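Local coordinates for protein MdcD (PDB 5VIP) that probably serves as the beta subunit of biotin-independent malonate decarboxylase, in which it would remove carbon dioxide from a malonyl group carried on an acyl carrier protein, at residues S30-L35 and V61-L66; D67-V72 and G107-A112; E102-G107 and Q144-V149. All blocks are in the same frame, centred on the assembly; numbering follows the deposited sequence.

Contact 1 of 3, residues S30-L35 and V61-L66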
loop_
_atom_site.group_PDB
_atom_site.type_symbol
_atom_site.label_atom_id
_atom_site.label_comp_id
_atom_site.label_asym_id
_atom_site.label_seq_id
_atom_site.Cartn_x
_atom_site.Cartn_y
_atom_site.Cartn_z
ATOM N N SER B 30 -31.273 -1.486 -5.920
ATOM C CA SER B 30 -30.347 -2.501 -5.384
ATOM C C SER B 30 -29.480 -2.014 -4.211
ATOM O O SER B 30 -28.914 -2.830 -3.475
ATOM C CB SER B 30 -29.419 -3.032 -6.487
ATOM O OG SER B 30 -28.404 -2.082 -6.789
ATOM N N PHE B 31 -29.362 -0.697 -4.049
ATOM C CA PHE B 31 -28.500 -0.111 -3.021
ATOM C C PHE B 31 -28.881 -0.545 -1.603
ATOM O O PHE B 31 -29.990 -0.324 -1.138
ATOM C CB PHE B 31 -28.524 1.417 -3.110
ATOM C CG PHE B 31 -27.758 2.106 -2.012
ATOM C CD1 PHE B 31 -26.397 2.319 -2.128
ATOM C CD2 PHE B 31 -28.400 2.545 -0.865
ATOM C CE1 PHE B 31 -25.685 2.968 -1.120
ATOM C CE2 PHE B 31 -27.690 3.179 0.153
ATOM C CZ PHE B 31 -26.329 3.385 0.022
ATOM N N ARG B 32 -27.919 -1.127 -0.912
ATOM C CA ARG B 32 -28.131 -1.698 0.404
ATOM C C ARG B 32 -26.899 -1.378 1.249
ATOM O O ARG B 32 -25.835 -1.968 1.020
ATOM C CB ARG B 32 -28.349 -3.209 0.238
ATOM C CG ARG B 32 -28.745 -3.971 1.443
ATOM C CD ARG B 32 -29.353 -5.326 1.054
ATOM N NE ARG B 32 -28.462 -6.229 0.311
ATOM C CZ ARG B 32 -27.461 -6.923 0.857
ATOM N NH1 ARG B 32 -27.182 -6.787 2.147
ATOM N NH2 ARG B 32 -26.726 -7.740 0.107
ATOM N N GLU B 33 -27.002 -0.443 2.193
ATOM C CA GLU B 33 -25.819 -0.071 2.977
ATOM C C GLU B 33 -25.536 -0.994 4.167
ATOM O O GLU B 33 -26.423 -1.278 4.974
ATOM C CB GLU B 33 -25.925 1.375 3.471
ATOM C CG GLU B 33 -24.663 1.791 4.222
ATOM C CD GLU B 33 -24.602 3.265 4.582
ATOM O OE1 GLU B 33 -25.545 4.016 4.226
ATOM O OE2 GLU B 33 -23.586 3.674 5.207
ATOM N N LEU B 34 -24.292 -1.464 4.268
ATOM C CA LEU B 34 -23.881 -2.316 5.385
ATOM C C LEU B 34 -23.310 -1.475 6.511
ATOM O O LEU B 34 -22.717 -0.429 6.259
ATOM C CB LEU B 34 -22.832 -3.338 4.949
ATOM C CG LEU B 34 -23.095 -4.125 3.663
ATOM C CD1 LEU B 34 -22.031 -5.212 3.498
ATOM C CD2 LEU B 34 -24.491 -4.744 3.647
ATOM N N LEU B 35 -23.461 -1.948 7.747
ATOM C CA LEU B 35 -22.857 -1.272 8.900
ATOM C C LEU B 35 -23.293 0.177 8.933
ATOM O O LEU B 35 -22.493 1.082 9.184
ATOM C CB LEU B 35 -21.324 -1.359 8.861
ATOM C CG LEU B 35 -20.665 -2.597 9.467
ATOM C CD1 LEU B 35 -20.869 -3.828 8.589
ATOM C CD2 LEU B 35 -19.179 -2.335 9.715
ATOM N N VAL B 61 -20.081 1.549 2.936
ATOM C CA VAL B 61 -19.947 0.273 2.249
ATOM C C VAL B 61 -21.341 -0.168 1.856
ATOM O O VAL B 61 -22.239 -0.260 2.709
ATOM C CB VAL B 61 -19.269 -0.802 3.110
ATOM C CG1 VAL B 61 -19.444 -2.173 2.465
ATOM C CG2 VAL B 61 -17.791 -0.466 3.289
ATOM N N ALA B 62 -21.538 -0.412 0.566
ATOM C CA ALA B 62 -22.872 -0.749 0.083
ATOM C C ALA B 62 -22.842 -1.951 -0.828
ATOM O O ALA B 62 -21.905 -2.129 -1.601
ATOM C CB ALA B 62 -23.487 0.437 -0.636
ATOM N N ARG B 63 -23.877 -2.775 -0.728
ATOM C CA ARG B 63 -24.065 -3.896 -1.631
ATOM C C ARG B 63 -25.106 -3.499 -2.668
ATOM O O ARG B 63 -25.945 -2.622 -2.427
ATOM C CB ARG B 63 -24.485 -5.143 -0.857
ATOM C CG ARG B 63 -23.349 -5.770 -0.041
ATOM C CD ARG B 63 -22.457 -6.629 -0.947
ATOM N NE ARG B 63 -22.952 -8.001 -0.951
ATOM C CZ ARG B 63 -23.080 -8.767 -2.019
ATOM N NH1 ARG B 63 -22.738 -8.320 -3.228
ATOM N NH2 ARG B 63 -23.559 -9.995 -1.872
ATOM N N GLY B 64 -25.034 -4.109 -3.845
ATOM C CA GLY B 64 -25.974 -3.779 -4.897
ATOM C C GLY B 64 -25.655 -4.544 -6.154
ATOM O O GLY B 64 -24.901 -5.527 -6.114
ATOM N N LEU B 65 -26.244 -4.097 -7.260
ATOM C CA LEU B 65 -25.977 -4.683 -8.568
ATOM C C LEU B 65 -25.366 -3.622 -9.470
ATOM O O LEU B 65 -25.704 -2.435 -9.376
ATOM C CB LEU B 65 -27.257 -5.245 -9.201
ATOM C CG LEU B 65 -27.987 -6.347 -8.435
ATOM C CD1 LEU B 65 -29.363 -6.576 -9.105
ATOM C CD2 LEU B 65 -27.160 -7.620 -8.425
ATOM N N LEU B 66 -24.460 -4.049 -10.337
ATOM C CA LEU B 66 -23.932 -3.175 -11.385
ATOM C C LEU B 66 -24.232 -3.846 -12.719
ATOM O O LEU B 66 -23.608 -4.846 -13.057
ATOM C CB LEU B 66 -22.422 -2.930 -11.205
ATOM C CG LEU B 66 -22.064 -1.982 -10.042
ATOM C CD1 LEU B 66 -20.562 -1.958 -9.755
ATOM C CD2 LEU B 66 -22.569 -0.564 -10.324
HETATM O O HOH W 1 -21.508 1.769 5.540
#

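Contact 2 of 3, residues D67-V72 and G107-A112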
loop_
_atom_site.group_PDB
_atom_site.type_symbol
_atom_site.label_atom_id
_atom_site.label_comp_id
_atom_site.label_asym_id
_atom_site.label_seq_id
_atom_site.Cartn_x
_atom_site.Cartn_y
_atom_site.Cartn_z
ATOM N N ASP B 67 -25.218 -3.314 -13.440
ATOM C CA ASP B 67 -25.739 -3.944 -14.664
ATOM C C ASP B 67 -26.152 -5.395 -14.413
ATOM O O ASP B 67 -25.839 -6.285 -15.201
ATOM C CB ASP B 67 -24.696 -3.875 -15.792
ATOM C CG ASP B 67 -25.320 -3.936 -17.182
ATOM O OD1 ASP B 67 -26.525 -3.626 -17.331
ATOM O OD2 ASP B 67 -24.588 -4.292 -18.132
ATOM N N GLY B 68 -26.841 -5.634 -13.302
ATOM C CA GLY B 68 -27.301 -6.968 -12.967
ATOM C C GLY B 68 -26.277 -7.872 -12.301
ATOM O O GLY B 68 -26.615 -8.986 -11.910
ATOM N N GLN B 69 -25.036 -7.401 -12.162
ATOM C CA GLN B 69 -23.955 -8.214 -11.607
ATOM C C GLN B 69 -23.716 -7.868 -10.140
ATOM O O GLN B 69 -23.791 -6.704 -9.759
ATOM C CB GLN B 69 -22.661 -8.024 -12.412
ATOM C CG GLN B 69 -22.778 -8.452 -13.862
ATOM C CD GLN B 69 -22.921 -9.954 -14.005
ATOM O OE1 GLN B 69 -22.088 -10.726 -13.529
ATOM N NE2 GLN B 69 -23.982 -10.370 -14.649
ATOM N N PRO B 70 -23.464 -8.888 -9.309
ATOM C CA PRO B 70 -23.256 -8.657 -7.871
ATOM C C PRO B 70 -22.072 -7.718 -7.653
ATOM O O PRO B 70 -21.062 -7.826 -8.348
ATOM C CB PRO B 70 -22.970 -10.055 -7.316
ATOM C CG PRO B 70 -22.454 -10.849 -8.537
ATOM C CD PRO B 70 -23.235 -10.295 -9.695
ATOM N N ALA B 71 -22.222 -6.791 -6.713
ATOM C CA ALA B 71 -21.244 -5.733 -6.519
ATOM C C ALA B 71 -21.163 -5.278 -5.060
ATOM O O ALA B 71 -22.109 -5.444 -4.269
ATOM C CB ALA B 71 -21.576 -4.540 -7.411
ATOM N N VAL B 72 -20.008 -4.721 -4.712
ATOM C CA VAL B 72 -19.839 -4.029 -3.454
ATOM C C VAL B 72 -19.151 -2.713 -3.791
ATOM O O VAL B 72 -18.336 -2.634 -4.717
ATOM C CB VAL B 72 -19.015 -4.851 -2.433
ATOM C CG1 VAL B 72 -17.617 -5.149 -2.968
ATOM C CG2 VAL B 72 -18.946 -4.129 -1.055
ATOM N N GLY B 107 -17.559 -18.985 -6.676
ATOM C CA GLY B 107 -18.225 -18.954 -7.966
ATOM C C GLY B 107 -19.164 -17.787 -8.206
ATOM O O GLY B 107 -19.927 -17.798 -9.169
ATOM N N VAL B 108 -19.111 -16.779 -7.338
ATOM C CA VAL B 108 -19.983 -15.612 -7.451
ATOM C C VAL B 108 -19.137 -14.419 -7.884
ATOM O O VAL B 108 -18.251 -14.026 -7.156
ATOM C CB VAL B 108 -20.683 -15.299 -6.115
ATOM C CG1 VAL B 108 -21.480 -13.989 -6.210
ATOM C CG2 VAL B 108 -21.579 -16.462 -5.694
ATOM N N PRO B 109 -19.409 -13.851 -9.074
ATOM C CA PRO B 109 -18.476 -12.893 -9.692
ATOM C C PRO B 109 -18.607 -11.466 -9.154
ATOM O O PRO B 109 -18.799 -10.521 -9.915
ATOM C CB PRO B 109 -18.856 -12.953 -11.172
ATOM C CG PRO B 109 -20.336 -13.259 -11.145
ATOM C CD PRO B 109 -20.520 -14.205 -9.980
ATOM N N THR B 110 -18.488 -11.318 -7.843
ATOM C CA THR B 110 -18.684 -10.014 -7.217
ATOM C C THR B 110 -17.601 -9.013 -7.615
ATOM O O THR B 110 -16.408 -9.313 -7.585
ATOM C CB THR B 110 -18.750 -10.162 -5.698
ATOM O OG1 THR B 110 -19.884 -10.978 -5.386
ATOM C CG2 THR B 110 -18.914 -8.798 -5.020
ATOM N N ARG B 111 -18.062 -7.832 -8.011
ATOM C CA ARG B 111 -17.226 -6.745 -8.495
ATOM C C ARG B 111 -17.093 -5.689 -7.406
ATOM O O ARG B 111 -18.074 -5.362 -6.761
ATOM C CB ARG B 111 -17.849 -6.127 -9.756
ATOM C CG ARG B 111 -18.383 -7.134 -10.788
ATOM C CD ARG B 111 -19.412 -6.492 -11.692
ATOM N NE ARG B 111 -19.348 -6.970 -13.089
ATOM C CZ ARG B 111 -19.982 -6.385 -14.104
ATOM N NH1 ARG B 111 -20.734 -5.292 -13.896
ATOM N NH2 ARG B 111 -19.857 -6.875 -15.340
ATOM N N ALA B 112 -15.896 -5.140 -7.206
ATOM C CA ALA B 112 -15.702 -4.099 -6.207
ATOM C C ALA B 112 -15.397 -2.755 -6.863
ATOM O O ALA B 112 -14.541 -2.655 -7.758
ATOM C CB ALA B 112 -14.569 -4.480 -5.226
#

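Contact 3 of 3, residues E102-G107 and Q144-V149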
loop_
_atom_site.group_PDB
_atom_site.type_symbol
_atom_site.label_atom_id
_atom_site.label_comp_id
_atom_site.label_asym_id
_atom_site.label_seq_id
_atom_site.Cartn_x
_atom_site.Cartn_y
_atom_site.Cartn_z
ATOM N N GLU B 102 -13.759 -13.747 -1.532
ATOM C CA GLU B 102 -14.367 -14.992 -1.056
ATOM C C GLU B 102 -15.546 -15.409 -1.951
ATOM O O GLU B 102 -15.667 -16.580 -2.324
ATOM C CB GLU B 102 -14.799 -14.825 0.403
ATOM C CG GLU B 102 -15.265 -16.083 1.100
ATOM C CD GLU B 102 -15.291 -15.909 2.614
ATOM O OE1 GLU B 102 -16.203 -16.460 3.264
ATOM O OE2 GLU B 102 -14.396 -15.214 3.154
ATOM N N ASP B 103 -16.394 -14.446 -2.312
ATOM C CA ASP B 103 -17.484 -14.683 -3.260
ATOM C C ASP B 103 -16.958 -15.326 -4.540
ATOM O O ASP B 103 -17.490 -16.330 -5.014
ATOM C CB ASP B 103 -18.207 -13.368 -3.616
ATOM C CG ASP B 103 -19.395 -13.079 -2.720
ATOM O OD1 ASP B 103 -19.776 -13.963 -1.923
ATOM O OD2 ASP B 103 -19.963 -11.964 -2.822
ATOM N N ASN B 104 -15.912 -14.739 -5.104
ATOM C CA ASN B 104 -15.380 -15.223 -6.371
ATOM C C ASN B 104 -14.830 -16.640 -6.252
ATOM O O ASN B 104 -14.983 -17.441 -7.179
ATOM C CB ASN B 104 -14.306 -14.266 -6.905
ATOM C CG ASN B 104 -14.911 -13.105 -7.672
ATOM O OD1 ASN B 104 -15.179 -13.216 -8.867
ATOM N ND2 ASN B 104 -15.162 -11.997 -6.980
ATOM N N ARG B 105 -14.210 -16.958 -5.120
ATOM C CA ARG B 105 -13.738 -18.328 -4.890
ATOM C C ARG B 105 -14.913 -19.295 -4.733
ATOM O O ARG B 105 -14.753 -20.499 -4.918
ATOM C CB ARG B 105 -12.829 -18.410 -3.664
ATOM C CG ARG B 105 -11.414 -17.932 -3.939
ATOM C CD ARG B 105 -10.519 -18.119 -2.732
ATOM N NE ARG B 105 -10.685 -17.063 -1.734
ATOM C CZ ARG B 105 -10.012 -15.915 -1.758
ATOM N NH1 ARG B 105 -9.154 -15.679 -2.735
ATOM N NH2 ARG B 105 -10.202 -15.006 -0.817
ATOM N N ASN B 106 -16.087 -18.757 -4.403
ATOM C CA ASN B 106 -17.314 -19.549 -4.314
ATOM C C ASN B 106 -18.142 -19.506 -5.600
ATOM O O ASN B 106 -19.293 -19.932 -5.611
ATOM C CB ASN B 106 -18.187 -19.067 -3.148
ATOM C CG ASN B 106 -17.560 -19.325 -1.790
ATOM O OD1 ASN B 106 -16.813 -20.287 -1.602
ATOM N ND2 ASN B 106 -17.884 -18.471 -0.822
ATOM N N GLY B 107 -17.559 -18.985 -6.676
ATOM C CA GLY B 107 -18.225 -18.954 -7.966
ATOM C C GLY B 107 -19.164 -17.787 -8.206
ATOM O O GLY B 107 -19.927 -17.798 -9.169
ATOM N N GLN B 144 -8.228 -9.302 -7.608
ATOM C CA GLN B 144 -7.930 -9.128 -9.021
ATOM C C GLN B 144 -7.286 -10.368 -9.655
ATOM O O GLN B 144 -6.827 -10.326 -10.794
ATOM C CB GLN B 144 -7.078 -7.878 -9.219
ATOM C CG GLN B 144 -7.952 -6.627 -9.007
ATOM C CD GLN B 144 -7.259 -5.305 -9.268
ATOM O OE1 GLN B 144 -7.926 -4.299 -9.490
ATOM N NE2 GLN B 144 -5.929 -5.292 -9.238
ATOM N N ARG B 145 -7.307 -11.480 -8.931
ATOM C CA ARG B 145 -7.126 -12.785 -9.561
ATOM C C ARG B 145 -8.425 -13.233 -10.243
ATOM O O ARG B 145 -8.419 -14.154 -11.058
ATOM C CB ARG B 145 -6.664 -13.812 -8.530
ATOM C CG ARG B 145 -5.264 -13.498 -8.003
ATOM C CD ARG B 145 -4.755 -14.573 -7.081
ATOM N NE ARG B 145 -5.558 -14.706 -5.874
ATOM C CZ ARG B 145 -5.340 -15.643 -4.956
ATOM N NH1 ARG B 145 -4.358 -16.508 -5.131
ATOM N NH2 ARG B 145 -6.104 -15.724 -3.877
ATOM N N TYR B 146 -9.527 -12.548 -9.935
ATOM C CA TYR B 146 -10.859 -12.937 -10.413
ATOM C C TYR B 146 -11.606 -11.824 -11.153
ATOM O O TYR B 146 -12.252 -12.060 -12.181
ATOM C CB TYR B 146 -11.720 -13.402 -9.229
ATOM C CG TYR B 146 -10.983 -14.299 -8.267
ATOM C CD1 TYR B 146 -10.811 -15.649 -8.541
ATOM C CD2 TYR B 146 -10.449 -13.791 -7.087
ATOM C CE1 TYR B 146 -10.121 -16.472 -7.668
ATOM C CE2 TYR B 146 -9.764 -14.605 -6.208
ATOM C CZ TYR B 146 -9.609 -15.946 -6.502
ATOM O OH TYR B 146 -8.920 -16.747 -5.626
ATOM N N GLN B 147 -11.536 -10.607 -10.624
ATOM C CA GLN B 147 -12.322 -9.485 -11.153
ATOM C C GLN B 147 -11.533 -8.191 -11.049
ATOM O O GLN B 147 -10.828 -7.976 -10.052
ATOM C CB GLN B 147 -13.644 -9.322 -10.377
ATOM C CG GLN B 147 -14.610 -10.501 -10.433
ATOM C CD GLN B 147 -15.187 -10.745 -11.820
ATOM O OE1 GLN B 147 -15.261 -9.843 -12.647
ATOM N NE2 GLN B 147 -15.607 -11.973 -12.072
ATOM N N PRO B 148 -11.660 -7.313 -12.051
ATOM C CA PRO B 148 -11.032 -5.993 -11.956
ATOM C C PRO B 148 -11.688 -5.150 -10.856
ATOM O O PRO B 148 -12.905 -5.202 -10.689
ATOM C CB PRO B 148 -11.285 -5.388 -13.341
ATOM C CG PRO B 148 -12.562 -6.042 -13.785
ATOM C CD PRO B 148 -12.433 -7.460 -13.298
ATOM N N VAL B 149 -10.883 -4.416 -10.099
ATOM C CA VAL B 149 -11.401 -3.394 -9.197
ATOM C C VAL B 149 -11.345 -2.085 -9.961
ATOM O O VAL B 149 -10.335 -1.774 -10.595
ATOM C CB VAL B 149 -10.582 -3.283 -7.903
ATOM C CG1 VAL B 149 -11.110 -2.141 -7.033
ATOM C CG2 VAL B 149 -10.601 -4.620 -7.146
#

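Contact 1 of 3, residues S30-L35 and V61-L66
The antiparallel pairing at one edge of the chain's mixed sheet sets Arg32 beside Arg63 and Glu33 beside Ala62. Arg32 and Arg63 form the hydrogen-bonded pair. Arg63 N donates to Arg32 O over 2.7 Å, and the return bond from Arg32 N to Arg63 O is 2.9 Å but bent, with 135° at the hydrogen. Leu34 N adds a bond to Val61 O at 2.8 Å. Ahead of the short strand a side chain takes over the pairing. Ser30 OG accepts the N-H of Leu65 at 3.0 Å in a nearly straight bond, and it is also bonded to Asp27 O. Its hydroxyl lies between the backbone N and the carbonyl carbon (chi1 76°), beside Gly64, which has no side chain in the way.

On the sheet face of Arg32 and Arg63 the two arginines run side by side in the same direction. Arg63 CB lies over one face of the Arg32 guanidinium, near its rim, with Arg63 CB 3.6 Å from Arg32 NH2. Both guanidinium groups also make polar contacts with the backbone of a chain of another protein. Leu34 CD1 rests on Arg63 CG at 3.8 Å. On the face of Glu33 and Ala62, Phe31 CE1 meets Ala62 CB at 3.4 Å. One water donates to Glu33 OE2 and Leu34 O and accepts from Val61 N. Glu33 OE1 forms a salt bridge with Arg19.

Strand 69-76 flanks strand 59-66 on the side away from strand 32-34. Helix 87-105 packs on Val61 through Lys92 and Ala96.

Contact 2 of 3, residues D67-V72 and G107-A112
Ala71 and Val72 pair in parallel with Arg111 and Ala112, although the touching parts as a whole run 52° apart. Two backbone bonds hold the pairing. Arg111 N donates to Pro70 O at 3.0 Å, from a position tilted out of the carbonyl plane. Val72 N donates to Arg111 O at 2.9 Å, almost in line with the C=O bond. The CA-H groups of Thr110, Ala71 and Ala112 also point at carbonyl oxygens across the pair.

On the sheet face of Ala71 and Arg111, the Arg111 side chain reaches back along Gln69. Its guanidinium lies flat against the Gln69 chain, with Gln69 CG over the centre of one face and 3.5 Å from Arg111 CZ. Aliphatic carbons of Gln69 lie on the flat face of the cation, and no hydrogen bond joins the Gln69 amide to the guanidinium. Gln69 bends at chi2 (-69°), and its amide plane stands 56° from the guanidinium. Gln69 OE1 ends 3.9 Å from Pro109 CG.

Pro70 fits against the turn that leads into the second strand. Its CG touches Val108 CG1 at 4.0 Å and Pro109 CD at 4.1 Å. Pro109 is the centre of an inverse gamma turn, closed by Thr110 N on Val108 O. Thr110 OG1 lies near Pro70 CB, but its hydrogen bond goes to Asp103 OD2 on the preceding helix. On the sheet face of Val72 and Ala112, Val72 CG1 meets Ala112 CB at 3.9 Å.

The two strands belong to the beta-alpha-beta unit made of strand 69-76, helix 87-105 and strand 111-115. Ala96, Leu97 and Ala100 of that helix pack on Val72, Ala112 and Thr110. Helix 229-242 touches Arg111 through Phe240, and strand 59-66 continues the sheet beyond strand 69-76.

Contact 3 of 3, residues E102-G107 and Q144-V149
Asn104 and Tyr146 lie alongside each other and point opposite ways, their amide and ring planes only 17° apart. Asn104 CB sits 3.6 Å from Tyr146 CG. Asn104 OD1 lies 3.2 Å from Gln147 CG. The Gln147 chain crosses that of Asn104 at about a right angle, and its bend at chi2 (-67°) brings Gln147 NE2 to within 3.5 Å of Asn104 OD1, a weak hydrogen bond.

The next residue, Arg105, passes obliquely across the end of the tyrosine. Its NH1 approaches at the ring edge and donates to Tyr146 OH at 3.1 Å. The oxygen is 18° out of the guanidinium plane. Arg105 CG also packs close to Tyr146 OH, at 3.2 Å. Arg105 NH1 and Arg145 NH2 are 3.3 Å apart, both donors. They are brought together by Asp142 OD1, which forms a salt bridge with each and should offset their charge.

A second shell orients Asn104 and holds the loop. Asn104 ND2 donates to Ala100 O and Thr110 O, which leaves its OD1 facing Gln147. Gln144 braces the loop: its OE1 accepts Val149 N at 3.0 Å and also Ser171 N, while its NE2 bonds to Leu169 O. Leu143 packs against Asn104 from the end of helix 126-143.

Helix 87-105 ends here in a Schellman motif, with Gly107 as the C-prime residue at positive phi. The contact thus joins a capped helix end to the loop between helix 126-143 and strand 150-153, in the alternating helix and strand layout of a crotonase-like carboxyl transferase domain.

How the contacts relate
Contacts 1 and 2 are partly buried and belong to the same sheet. Contact 3 lies at the surface, at the C-terminal end of the helix that joins the strands of contact 2. The neighbouring strands 59-66 and 69-76 link contacts 1 and 2: Gly64 O is probably bonded to Ala71 N, and Arg63 NH1 to Ala71 O. Contacts 2 and 3 share Gly107, through which the helix end runs into the turn before strand 111-115. The chemistry changes with place. The sheet contacts rest mainly on backbone bonds, antiparallel in one and parallel in the other. Contact 3 has only side-chain bonds between its segments.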